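PDB 3ICJ: uncharacterized metal-dependent hydrolase from Pyrococcus furiosus, which is uncharacterized but, as an amidohydrolase family member with two zinc ions bound, probably hydrolyses carbon-nitrogen bonds other than peptide bonds. Local coordinates for residues Trp403-Arg408 with Glu412-Ala417; Trp443-Ala448 with His468-Gly473. One frame throughout, in Å; residues are numbered along the deposited sequence.

Contact 1: residues Trp403-Arg408 with Glu412-Ala417; sequences WWIVNR and ERAKWA
Methyl groups carry the apolar part of this contact, in which Ala414 sits against Val406 and Ile405. The closest approach is Val406 CG2 to Ala414 CB, 3.7 Å. Ile405 sends its CG2 branch, anti to the backbone N, against two alanines: it lies 4.2 Å from Ala414 CB and 4.1 Å from Ala417 CB. Because alanine brings only a CB, the backbones come near, with the CA atoms of Val406 and Ala414 5.6 Å apart.

No hydrogen bond crosses; Arg413 comes nearest to one, its chain bending at chi3 (-71°) and carrying the guanidinium back toward Arg408. Its NH2 stops 3.9 Å from Arg408 O, and the group is held instead by Val409 O, Glu312 O, Pro313 O and Thr315 OG1. Arg408 points its own guanidinium elsewhere, into a salt bridge with Asp316, while one face of that group lies over the rim of the Trp404 ring.

Trp404 O accepts a 3.1 Å bond from Arg408 N. The arrangement is thus a short helix with Trp404 at its N-cap position; the chain that follows, helical in its backbone angles but without the regular bonds, packs back on the first turn, at the periphery of the amidohydrolase domain.

Contact 2: residues Trp443-Ala448 with His468-Gly473; sequences WVSIDA and HLYTHG
Tyr470 presents its ring to helix 442-451 along one side, through CD1 and CE1. At the edge, near the ring plane, stands Ser445 CB, 3.9 Å from Tyr470 CE1. Ile446 comes in at a slant to the ring, its CG1 3.8 Å from Tyr470 CD1 and its CD1 4.2 Å from the same atom. Phe97, on strand 92-102, adds an edge-to-face ring contact with Tyr470. Just before it in helix 463-477, one face of the His468 ring has Gly473 N above its rim, 4.1 Å from the plane.

The isoleucine reaches the ring because CG1 is anti to the carbonyl carbon (chi1 -78°) and the chain then extends to CD1. Within helix 463-477 a wider pi-type turn spans 469-473. Here His468 O takes two backbone bonds from opposite faces of its plane, 3.1 Å from Thr471 N and 2.9 Å from Gly473 N.

No hydrogen bond joins the two segments, whose nearest CA atoms, those of Ile446 and Tyr470, are 8.0 Å apart. Within them one aromatic side chain, Tyr470, makes the link; elsewhere Ile446 and Trp443 also touch Arg463 and Leu467. The chemistry implies cohesion by van der Waals contact and burial, where Tyr470 packs on strand 92-102, which carries the zinc ligand His101.

How the contacts relate
The two contacts illustrate how packing changes with depth in one fold. Contact 2 is core: all its touching residues are buried, and it joins two separate helices, 442-451 and 463-477. Contact 1 lies nearer the surface, is only partly buried and involves helix 405-413 and the turns that follow it, so the two share no element. Their centres are 23 Å apart, and their nearest atoms remain about 10 Å from each other. Both rely on apolar touches without a hydrogen bond between their segments, but small aliphatic groups meet in one, flanked by arginines tied to neighbouring loops, whereas an aromatic ring spans the gap in the other.

Contact 1: residues Trp403-Arg408 with Glu412-Ala417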
ATOM      1  N   TRP A 403      -8.563   2.860  16.808  1.00 38.96           N
ATOM      2  CA  TRP A 403      -9.602   2.886  17.844  1.00 44.17           C
ATOM      3  C   TRP A 403      -9.738   4.289  18.468  1.00 45.58           C
ATOM      4  O   TRP A 403     -10.754   4.615  19.076  1.00 47.03           O
ATOM      5  CB  TRP A 403      -9.290   1.840  18.938  1.00 45.42           C
ATOM      6  CG  TRP A 403      -7.937   2.065  19.606  1.00 52.34           C
ATOM      7  CD1 TRP A 403      -6.754   1.467  19.270  1.00 48.79           C
ATOM      8  CD2 TRP A 403      -7.631   2.965  20.699  1.00 50.43           C
ATOM      9  NE1 TRP A 403      -5.738   1.934  20.070  1.00 47.76           N
ATOM     10  CE2 TRP A 403      -6.243   2.852  20.955  1.00 50.83           C
ATOM     11  CE3 TRP A 403      -8.393   3.850  21.480  1.00 49.02           C
ATOM     12  CZ2 TRP A 403      -5.599   3.589  21.964  1.00 49.49           C
ATOM     13  CZ3 TRP A 403      -7.749   4.591  22.474  1.00 50.15           C
ATOM     14  CH2 TRP A 403      -6.367   4.448  22.711  1.00 48.69           C
ATOM     15  N   TRP A 404      -8.694   5.105  18.312  1.00 42.29           N
ATOM     16  CA  TRP A 404      -8.606   6.430  18.920  1.00 42.00           C
ATOM     17  C   TRP A 404      -9.218   7.567  18.087  1.00 41.87           C
ATOM     18  O   TRP A 404      -9.024   8.746  18.416  1.00 36.15           O
ATOM     19  CB  TRP A 404      -7.132   6.732  19.252  1.00 39.14           C
ATOM     20  CG  TRP A 404      -6.185   6.233  18.202  1.00 50.94           C
ATOM     21  CD1 TRP A 404      -5.283   5.210  18.324  1.00 46.28           C
ATOM     22  CD2 TRP A 404      -6.067   6.715  16.855  1.00 43.77           C
ATOM     23  NE1 TRP A 404      -4.611   5.035  17.138  1.00 47.14           N
ATOM     24  CE2 TRP A 404      -5.073   5.945  16.221  1.00 46.45           C
ATOM     25  CE3 TRP A 404      -6.703   7.729  16.125  1.00 37.86           C
ATOM     26  CZ2 TRP A 404      -4.702   6.153  14.879  1.00 38.81           C
ATOM     27  CZ3 TRP A 404      -6.345   7.934  14.808  1.00 37.92           C
ATOM     28  CH2 TRP A 404      -5.349   7.148  14.196  1.00 54.40           C
ATOM     29  N   ILE A 405      -9.942   7.223  17.016  1.00 42.01           N
ATOM     30  CA  ILE A 405     -10.561   8.230  16.119  1.00 45.26           C
ATOM     31  C   ILE A 405     -11.461   9.228  16.851  1.00 41.60           C
ATOM     32  O   ILE A 405     -11.293  10.446  16.687  1.00 37.81           O
ATOM     33  CB  ILE A 405     -11.344   7.585  14.940  1.00 42.07           C
ATOM     34  CG1 ILE A 405     -10.379   7.028  13.891  1.00 48.64           C
ATOM     35  CG2 ILE A 405     -12.317   8.619  14.263  1.00 40.34           C
ATOM     36  CD1 ILE A 405     -10.085   7.969  12.737  1.00 45.39           C
ATOM     37  N   VAL A 406     -12.386   8.718  17.673  1.00 37.53           N
ATOM     38  CA  VAL A 406     -13.257   9.589  18.470  1.00 40.04           C
ATOM     39  C   VAL A 406     -12.457  10.494  19.425  1.00 30.32           C
ATOM     40  O   VAL A 406     -12.781  11.658  19.562  1.00 37.35           O
ATOM     41  CB  VAL A 406     -14.391   8.810  19.201  1.00 40.87           C
ATOM     42  CG1 VAL A 406     -15.152   9.715  20.191  1.00 41.08           C
ATOM     43  CG2 VAL A 406     -15.370   8.228  18.183  1.00 43.96           C
ATOM     44  N   ASN A 407     -11.395   9.970  20.033  1.00 36.27           N
ATOM     45  CA  ASN A 407     -10.512  10.788  20.858  1.00 37.34           C
ATOM     46  C   ASN A 407      -9.895  11.963  20.092  1.00 37.28           C
ATOM     47  O   ASN A 407      -9.817  13.058  20.636  1.00 31.96           O
ATOM     48  CB  ASN A 407      -9.403   9.961  21.528  1.00 38.72           C
ATOM     49  CG  ASN A 407      -9.931   8.992  22.566  1.00 40.21           C
ATOM     50  OD1 ASN A 407     -11.073   9.103  23.020  1.00 39.08           O
ATOM     51  ND2 ASN A 407      -9.097   8.026  22.942  1.00 37.92           N
ATOM     52  N   ARG A 408      -9.484  11.734  18.843  1.00 34.99           N
ATOM     53  CA  ARG A 408      -8.837  12.785  18.022  1.00 37.44           C
ATOM     54  C   ARG A 408      -9.784  13.864  17.532  1.00 34.79           C
ATOM     55  O   ARG A 408      -9.429  15.043  17.525  1.00 31.90           O
ATOM     56  CB  ARG A 408      -8.130  12.186  16.791  1.00 35.18           C
ATOM     57  CG  ARG A 408      -6.967  11.260  17.108  1.00 38.54           C
ATOM     58  CD  ARG A 408      -5.756  12.032  17.651  1.00 37.78           C
ATOM     59  NE  ARG A 408      -4.610  11.143  17.788  1.00 39.06           N
ATOM     60  CZ  ARG A 408      -4.395  10.350  18.840  1.00 40.67           C
ATOM     61  NH1 ARG A 408      -3.328   9.562  18.868  1.00 36.27           N
ATOM     62  NH2 ARG A 408      -5.258  10.328  19.853  1.00 36.12           N
ATOM     63  N   GLU A 412     -18.909  13.987  16.709  1.00 36.62           N
ATOM     64  CA  GLU A 412     -19.531  14.549  15.497  1.00 37.32           C
ATOM     65  C   GLU A 412     -18.651  14.338  14.260  1.00 38.34           C
ATOM     66  O   GLU A 412     -19.128  13.870  13.228  1.00 40.47           O
ATOM     67  CB  GLU A 412     -19.893  16.036  15.659  1.00 41.95           C
ATOM     68  CG  GLU A 412     -21.004  16.343  16.672  1.00 61.13           C
ATOM     69  CD  GLU A 412     -22.301  15.566  16.432  1.00 67.85           C
ATOM     70  OE1 GLU A 412     -22.773  15.489  15.274  1.00 64.44           O
ATOM     71  OE2 GLU A 412     -22.854  15.036  17.420  1.00 68.66           O
ATOM     72  N   ARG A 413     -17.355  14.638  14.371  1.00 33.91           N
ATOM     73  CA  ARG A 413     -16.461  14.502  13.215  1.00 33.32           C
ATOM     74  C   ARG A 413     -16.102  13.040  12.928  1.00 37.31           C
ATOM     75  O   ARG A 413     -15.676  12.709  11.832  1.00 37.72           O
ATOM     76  CB  ARG A 413     -15.201  15.350  13.406  1.00 34.93           C
ATOM     77  CG  ARG A 413     -15.485  16.845  13.499  1.00 35.93           C
ATOM     78  CD  ARG A 413     -14.195  17.633  13.489  1.00 31.87           C
ATOM     79  NE  ARG A 413     -13.454  17.476  14.746  1.00 32.19           N
ATOM     80  CZ  ARG A 413     -12.319  18.109  15.004  1.00 29.65           C
ATOM     81  NH1 ARG A 413     -11.811  18.932  14.089  1.00 33.23           N
ATOM     82  NH2 ARG A 413     -11.693  17.936  16.170  1.00 37.01           N
ATOM     83  N   ALA A 414     -16.299  12.166  13.913  1.00 31.56           N
ATOM     84  CA  ALA A 414     -16.103  10.717  13.728  1.00 31.49           C
ATOM     85  C   ALA A 414     -17.091  10.133  12.715  1.00 34.78           C
ATOM     86  O   ALA A 414     -16.827   9.089  12.100  1.00 33.55           O
ATOM     87  CB  ALA A 414     -16.223  10.009  15.061  1.00 30.66           C
ATOM     88  N   LYS A 415     -18.220  10.818  12.522  1.00 32.07           N
ATOM     89  CA  LYS A 415     -19.165  10.481  11.454  1.00 35.19           C
ATOM     90  C   LYS A 415     -18.572  10.637  10.036  1.00 36.29           C
ATOM     91  O   LYS A 415     -19.055  10.032   9.073  1.00 36.84           O
ATOM     92  CB  LYS A 415     -20.447  11.320  11.585  1.00 30.44           C
ATOM     93  CG  LYS A 415     -21.296  11.018  12.852  1.00 32.21           C
ATOM     94  CD  LYS A 415     -22.394  12.071  13.028  1.00 36.49           C
ATOM     95  CE  LYS A 415     -23.189  11.811  14.315  1.00 42.19           C
ATOM     96  NZ  LYS A 415     -24.013  12.992  14.665  1.00 41.18           N
ATOM     97  N   TRP A 416     -17.518  11.431   9.919  1.00 34.68           N
ATOM     98  CA  TRP A 416     -16.843  11.621   8.635  1.00 36.58           C
ATOM     99  C   TRP A 416     -15.890  10.480   8.287  1.00 36.57           C
ATOM    100  O   TRP A 416     -15.418  10.384   7.154  1.00 35.07           O
ATOM    101  CB  TRP A 416     -16.047  12.937   8.649  1.00 38.68           C
ATOM    102  CG  TRP A 416     -16.873  14.201   8.912  1.00 33.20           C
ATOM    103  CD1 TRP A 416     -18.230  14.352   8.782  1.00 40.69           C
ATOM    104  CD2 TRP A 416     -16.363  15.492   9.304  1.00 33.67           C
ATOM    105  NE1 TRP A 416     -18.596  15.646   9.095  1.00 36.14           N
ATOM    106  CE2 TRP A 416     -17.471  16.368   9.407  1.00 35.08           C
ATOM    107  CE3 TRP A 416     -15.073  15.992   9.570  1.00 38.95           C
ATOM    108  CZ2 TRP A 416     -17.336  17.721   9.776  1.00 39.18           C
ATOM    109  CZ3 TRP A 416     -14.937  17.346   9.936  1.00 38.28           C
ATOM    110  CH2 TRP A 416     -16.069  18.188  10.041  1.00 36.98           C
ATOM    111  N   ALA A 417     -15.603   9.615   9.256  1.00 32.15           N
ATOM    112  CA  ALA A 417     -14.484   8.685   9.126  1.00 36.65           C
ATOM    113  C   ALA A 417     -14.794   7.395   8.379  1.00 41.45           C
ATOM    114  O   ALA A 417     -15.779   6.723   8.690  1.00 37.88           O
ATOM    115  CB  ALA A 417     -13.896   8.359  10.499  1.00 35.61           C
TER

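Contact 2: residues Trp443-Ala448 with His468-Gly473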
ATOM      1  N   TRP A 443      -8.201 -10.851   3.225  1.00 37.51           N
ATOM      2  CA  TRP A 443      -9.333 -11.395   3.987  1.00 36.30           C
ATOM      3  C   TRP A 443      -9.537 -10.701   5.319  1.00 40.39           C
ATOM      4  O   TRP A 443     -10.670 -10.571   5.764  1.00 38.99           O
ATOM      5  CB  TRP A 443      -9.239 -12.931   4.172  1.00 36.28           C
ATOM      6  CG  TRP A 443      -9.215 -13.678   2.850  1.00 42.60           C
ATOM      7  CD1 TRP A 443      -8.145 -14.338   2.295  1.00 39.40           C
ATOM      8  CD2 TRP A 443     -10.292 -13.789   1.898  1.00 41.37           C
ATOM      9  NE1 TRP A 443      -8.495 -14.853   1.065  1.00 41.45           N
ATOM     10  CE2 TRP A 443      -9.803 -14.532   0.798  1.00 44.96           C
ATOM     11  CE3 TRP A 443     -11.619 -13.328   1.867  1.00 46.24           C
ATOM     12  CZ2 TRP A 443     -10.607 -14.846  -0.318  1.00 44.77           C
ATOM     13  CZ3 TRP A 443     -12.418 -13.639   0.754  1.00 47.65           C
ATOM     14  CH2 TRP A 443     -11.904 -14.389  -0.318  1.00 41.51           C
ATOM     15  N   VAL A 444      -8.444 -10.214   5.914  1.00 37.25           N
ATOM     16  CA  VAL A 444      -8.492  -9.504   7.185  1.00 39.71           C
ATOM     17  C   VAL A 444      -9.071  -8.089   6.969  1.00 38.74           C
ATOM     18  O   VAL A 444      -9.831  -7.604   7.798  1.00 39.38           O
ATOM     19  CB  VAL A 444      -7.068  -9.511   7.877  1.00 42.64           C
ATOM     20  CG1 VAL A 444      -7.000  -8.603   9.097  1.00 46.49           C
ATOM     21  CG2 VAL A 444      -6.662 -10.944   8.267  1.00 47.51           C
ATOM     22  N   SER A 445      -8.740  -7.447   5.844  1.00 36.21           N
ATOM     23  CA  SER A 445      -9.331  -6.157   5.485  1.00 35.87           C
ATOM     24  C   SER A 445     -10.783  -6.259   4.969  1.00 34.34           C
ATOM     25  O   SER A 445     -11.569  -5.343   5.168  1.00 36.51           O
ATOM     26  CB  SER A 445      -8.473  -5.403   4.453  1.00 41.18           C
ATOM     27  OG  SER A 445      -7.315  -4.859   5.064  1.00 43.56           O
ATOM     28  N   ILE A 446     -11.116  -7.359   4.291  1.00 35.61           N
ATOM     29  CA  ILE A 446     -12.488  -7.632   3.843  1.00 33.72           C
ATOM     30  C   ILE A 446     -13.436  -7.763   5.057  1.00 39.62           C
ATOM     31  O   ILE A 446     -14.538  -7.186   5.062  1.00 38.13           O
ATOM     32  CB  ILE A 446     -12.539  -8.899   2.937  1.00 39.51           C
ATOM     33  CG1 ILE A 446     -12.041  -8.551   1.533  1.00 37.38           C
ATOM     34  CG2 ILE A 446     -13.979  -9.479   2.805  1.00 36.87           C
ATOM     35  CD1 ILE A 446     -11.661  -9.747   0.785  1.00 51.83           C
ATOM     36  N   ASP A 447     -12.980  -8.503   6.071  1.00 36.35           N
ATOM     37  CA  ASP A 447     -13.693  -8.690   7.339  0.50 35.50           C
ATOM     38  C   ASP A 447     -14.022  -7.349   7.989  1.00 34.99           C
ATOM     39  O   ASP A 447     -15.131  -7.138   8.481  1.00 38.23           O
ATOM     40  CB  ASP A 447     -12.810  -9.508   8.287  0.50 33.86           C
ATOM     41  CG  ASP A 447     -13.595 -10.198   9.368  0.50 43.21           C
ATOM     42  OD1 ASP A 447     -13.872 -11.411   9.207  0.50 51.79           O
ATOM     43  OD2 ASP A 447     -13.931  -9.538  10.377  0.50 39.50           O
ATOM     44  N   ALA A 448     -13.035  -6.456   7.994  1.00 37.82           N
ATOM     45  CA  ALA A 448     -13.188  -5.098   8.519  1.00 36.61           C
ATOM     46  C   ALA A 448     -14.250  -4.268   7.771  1.00 40.53           C
ATOM     47  O   ALA A 448     -15.081  -3.584   8.386  1.00 35.23           O
ATOM     48  CB  ALA A 448     -11.838  -4.385   8.493  1.00 39.92           C
ATOM     49  N   HIS A 468     -15.714  -6.966  -4.757  1.00 29.76           N
ATOM     50  CA  HIS A 468     -15.653  -6.065  -5.895  1.00 29.17           C
ATOM     51  C   HIS A 468     -14.602  -4.960  -5.736  1.00 32.45           C
ATOM     52  O   HIS A 468     -13.743  -4.777  -6.618  1.00 34.02           O
ATOM     53  CB  HIS A 468     -17.011  -5.421  -6.170  1.00 29.62           C
ATOM     54  CG  HIS A 468     -16.921  -4.300  -7.150  1.00 30.32           C
ATOM     55  ND1 HIS A 468     -16.518  -4.493  -8.455  1.00 34.36           N
ATOM     56  CD2 HIS A 468     -17.152  -2.972  -7.014  1.00 38.97           C
ATOM     57  CE1 HIS A 468     -16.508  -3.327  -9.083  1.00 41.02           C
ATOM     58  NE2 HIS A 468     -16.887  -2.391  -8.229  1.00 42.88           N
ATOM     59  N   LEU A 469     -14.660  -4.247  -4.608  1.00 37.22           N
ATOM     60  CA  LEU A 469     -13.715  -3.144  -4.302  1.00 35.21           C
ATOM     61  C   LEU A 469     -12.245  -3.560  -4.211  1.00 31.21           C
ATOM     62  O   LEU A 469     -11.352  -2.791  -4.564  1.00 37.30           O
ATOM     63  CB  LEU A 469     -14.145  -2.395  -3.025  1.00 31.70           C
ATOM     64  CG  LEU A 469     -15.536  -1.768  -3.215  1.00 37.93           C
ATOM     65  CD1 LEU A 469     -16.124  -1.313  -1.873  1.00 35.25           C
ATOM     66  CD2 LEU A 469     -15.553  -0.645  -4.250  1.00 29.19           C
ATOM     67  N   TYR A 470     -11.998  -4.781  -3.779  1.00 35.91           N
ATOM     68  CA  TYR A 470     -10.646  -5.295  -3.633  1.00 35.07           C
ATOM     69  C   TYR A 470     -10.125  -5.983  -4.897  1.00 35.70           C
ATOM     70  O   TYR A 470      -9.023  -6.483  -4.918  1.00 32.76           O
ATOM     71  CB  TYR A 470     -10.594  -6.262  -2.458  1.00 39.41           C
ATOM     72  CG  TYR A 470      -9.397  -6.144  -1.556  1.00 38.28           C
ATOM     73  CD1 TYR A 470      -9.527  -6.275  -0.197  1.00 35.95           C
ATOM     74  CD2 TYR A 470      -8.140  -5.924  -2.065  1.00 41.17           C
ATOM     75  CE1 TYR A 470      -8.446  -6.194   0.622  1.00 43.09           C
ATOM     76  CE2 TYR A 470      -7.059  -5.835  -1.253  1.00 43.27           C
ATOM     77  CZ  TYR A 470      -7.216  -5.972   0.092  1.00 43.29           C
ATOM     78  OH  TYR A 470      -6.137  -5.888   0.905  1.00 42.57           O
ATOM     79  N   THR A 471     -10.936  -5.988  -5.944  1.00 34.15           N
ATOM     80  CA  THR A 471     -10.541  -6.500  -7.238  1.00 31.98           C
ATOM     81  C   THR A 471     -10.679  -5.458  -8.352  1.00 31.36           C
ATOM     82  O   THR A 471      -9.735  -4.768  -8.673  1.00 34.75           O
ATOM     83  CB  THR A 471     -11.300  -7.794  -7.584  1.00 33.74           C
ATOM     84  OG1 THR A 471     -12.700  -7.581  -7.445  1.00 36.63           O
ATOM     85  CG2 THR A 471     -10.895  -8.920  -6.674  1.00 33.52           C
ATOM     86  N   HIS A 472     -11.866  -5.342  -8.927  1.00 32.41           N
ATOM     87  CA  HIS A 472     -12.107  -4.396  -9.997  1.00 33.73           C
ATOM     88  C   HIS A 472     -12.079  -2.958  -9.501  1.00 35.32           C
ATOM     89  O   HIS A 472     -11.676  -2.070 -10.210  1.00 33.36           O
ATOM     90  CB  HIS A 472     -13.424  -4.690 -10.724  1.00 34.30           C
ATOM     91  CG  HIS A 472     -13.580  -3.956 -12.021  1.00 42.48           C
ATOM     92  ND1 HIS A 472     -14.677  -3.183 -12.311  1.00 47.42           N
ATOM     93  CD2 HIS A 472     -12.770  -3.872 -13.099  1.00 34.17           C
ATOM     94  CE1 HIS A 472     -14.544  -2.667 -13.516  1.00 41.45           C
ATOM     95  NE2 HIS A 472     -13.393  -3.066 -14.012  1.00 44.29           N
ATOM     96  N   GLY A 473     -12.495  -2.752  -8.266  1.00 33.29           N
ATOM     97  CA  GLY A 473     -12.543  -1.408  -7.691  1.00 31.80           C
ATOM     98  C   GLY A 473     -11.147  -0.815  -7.689  1.00 36.01           C
ATOM     99  O   GLY A 473     -10.902   0.256  -8.246  1.00 35.34           O
TER